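Local atomic coordinates of galactose mutarotase-like protein (Clostridium acetobutylicum, PDB entry 3OS7), a protein that probably binds carbohydrate and may interconvert the alpha and beta anomers of aldose sugars. Residues Y95-N100 with N105-G110. Sequence-based numbering, arbitrary orientation.
Sequences YKFPIN and NNYIHG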
# COMPACT_ATOMS: atom_id res chain seq x y z
N TYR A 95 6.54 14.43 -19.48
CA TYR A 95 7.05 13.18 -18.97
C TYR A 95 6.47 12.08 -19.84
O TYR A 95 5.26 12.06 -20.11
CB TYR A 95 6.58 13.00 -17.53
CG TYR A 95 7.23 13.97 -16.57
CD1 TYR A 95 6.69 15.23 -16.36
CD2 TYR A 95 8.38 13.62 -15.90
CE1 TYR A 95 7.29 16.13 -15.51
CE2 TYR A 95 8.98 14.50 -15.04
CZ TYR A 95 8.43 15.75 -14.84
OH TYR A 95 9.04 16.64 -13.98
N LYS A 96 7.32 11.17 -20.31
CA LYS A 96 6.87 10.07 -21.14
C LYS A 96 7.59 8.79 -20.70
O LYS A 96 8.82 8.72 -20.74
CB LYS A 96 7.11 10.39 -22.61
CG LYS A 96 6.44 9.42 -23.58
CD LYS A 96 6.88 9.71 -25.01
CE LYS A 96 5.92 9.13 -26.02
NZ LYS A 96 5.68 7.70 -25.75
N PHE A 97 6.82 7.82 -20.23
CA PHE A 97 7.37 6.57 -19.69
C PHE A 97 7.06 5.41 -20.61
O PHE A 97 6.03 5.41 -21.27
CB PHE A 97 6.75 6.27 -18.33
CG PHE A 97 6.76 7.42 -17.36
CD1 PHE A 97 7.82 8.33 -17.34
CD2 PHE A 97 5.74 7.56 -16.44
CE1 PHE A 97 7.83 9.38 -16.44
CE2 PHE A 97 5.74 8.62 -15.53
CZ PHE A 97 6.80 9.52 -15.53
N PRO A 98 7.93 4.40 -20.64
CA PRO A 98 7.60 3.23 -21.47
C PRO A 98 6.34 2.53 -20.96
O PRO A 98 6.17 2.46 -19.77
CB PRO A 98 8.83 2.33 -21.30
CG PRO A 98 9.93 3.26 -20.95
CD PRO A 98 9.30 4.34 -20.13
N ILE A 99 5.51 2.02 -21.85
CA ILE A 99 4.24 1.38 -21.49
C ILE A 99 4.50 0.03 -20.81
O ILE A 99 5.12 -0.86 -21.41
CB ILE A 99 3.37 1.20 -22.77
CG1 ILE A 99 3.00 2.55 -23.35
CG2 ILE A 99 2.10 0.33 -22.51
CD1 ILE A 99 2.23 3.48 -22.33
N ASN A 100 4.03 -0.14 -19.58
CA ASN A 100 4.14 -1.42 -18.85
C ASN A 100 2.78 -2.06 -18.54
O ASN A 100 2.71 -3.01 -17.78
CB ASN A 100 5.00 -1.29 -17.58
CG ASN A 100 4.35 -0.44 -16.51
OD1 ASN A 100 3.37 0.25 -16.79
ND2 ASN A 100 4.89 -0.47 -15.27
N ASN A 105 -2.70 0.42 -22.64
CA ASN A 105 -1.68 1.41 -23.01
C ASN A 105 -1.42 2.45 -21.92
O ASN A 105 -1.61 3.64 -22.14
CB ASN A 105 -2.03 2.08 -24.35
CG ASN A 105 -0.82 2.65 -25.04
OD1 ASN A 105 0.13 1.91 -25.38
ND2 ASN A 105 -0.82 3.96 -25.24
N ASN A 106 -1.02 1.98 -20.75
CA ASN A 106 -0.73 2.85 -19.62
C ASN A 106 0.63 2.55 -19.03
O ASN A 106 1.20 1.47 -19.27
CB ASN A 106 -1.79 2.65 -18.55
CG ASN A 106 -3.16 3.10 -18.98
OD1 ASN A 106 -3.33 4.15 -19.64
ND2 ASN A 106 -4.17 2.32 -18.60
N TYR A 107 1.17 3.49 -18.25
CA TYR A 107 2.20 3.20 -17.28
C TYR A 107 1.52 2.99 -15.95
O TYR A 107 0.64 3.78 -15.56
CB TYR A 107 3.26 4.32 -17.18
CG TYR A 107 4.39 3.92 -16.27
CD1 TYR A 107 5.37 3.04 -16.70
CD2 TYR A 107 4.45 4.36 -14.96
CE1 TYR A 107 6.38 2.63 -15.88
CE2 TYR A 107 5.47 3.94 -14.11
CZ TYR A 107 6.43 3.07 -14.59
OH TYR A 107 7.45 2.64 -13.78
N ILE A 108 1.93 1.96 -15.20
CA ILE A 108 1.20 1.61 -13.96
C ILE A 108 2.19 1.26 -12.84
O ILE A 108 3.22 0.62 -13.09
CB ILE A 108 0.22 0.44 -14.20
CG1 ILE A 108 -0.82 0.34 -13.09
CG2 ILE A 108 0.97 -0.87 -14.36
CD1 ILE A 108 -1.92 -0.78 -13.31
N HIS A 109 1.89 1.75 -11.63
CA HIS A 109 2.49 1.32 -10.35
C HIS A 109 3.94 1.72 -10.02
O HIS A 109 4.31 1.76 -8.84
CB HIS A 109 2.32 -0.19 -10.15
CG HIS A 109 0.90 -0.62 -9.98
ND1 HIS A 109 -0.05 0.16 -9.33
CD2 HIS A 109 0.28 -1.78 -10.32
CE1 HIS A 109 -1.21 -0.50 -9.34
NE2 HIS A 109 -1.03 -1.67 -9.93
N GLY A 110 4.74 2.00 -11.03
CA GLY A 110 6.14 2.35 -10.80
C GLY A 110 7.10 1.17 -10.65
O GLY A 110 6.71 0.01 -10.74
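The side-chain amide of Asn100 pairs with the backbone of Ile108 much as a neighbouring strand would. Its OD1 accepts the N-H of Ile108 on a lone pair in the carbonyl plane, 2.7 Å from OD1 to Ile108 N, and its ND2 gives a straighter bond back to Ile108 O (3.0 Å, 159° at the hydrogen). Two bonds to one residue fix the rotation of the amide; chi1 of 68° sets CG between the backbone N and the carbonyl carbon of Asn100 and turns the group over to Ile108. Its plane lies within 4° of that of the Tyr107 ring, with ND2 3.5 Å from Tyr107 CE1. Beside this, Asn100 N makes a weak hydrogen bond to Asn106 O.

Strands 93-96 and 106-108 are the two outer strands of a small antiparallel sheet of this aldose 1-epimerase family protein (galactose mutarotase clan), each paired with strand 82-90 between them; beyond the first, residues 97-100 run at about a right angle to 105-108, at the protein surface. Phe97 turns its ring edge to the face of Tyr107 in a T-shaped stack, centroids 5.3 Å apart, while its CB makes a CH-pi contact over the same ring. Pro98 O meets the ring's edge near its plane, 3.2 Å from Tyr107 CD1. Farther along, Ile99 lays CG1 and CG2 against OD1 of Asn105, a residue whose ND2 is hydrogen-bonded to Asp85 OD1, and Ile99 CG2 also reaches Asn106 O at 3.6 Å.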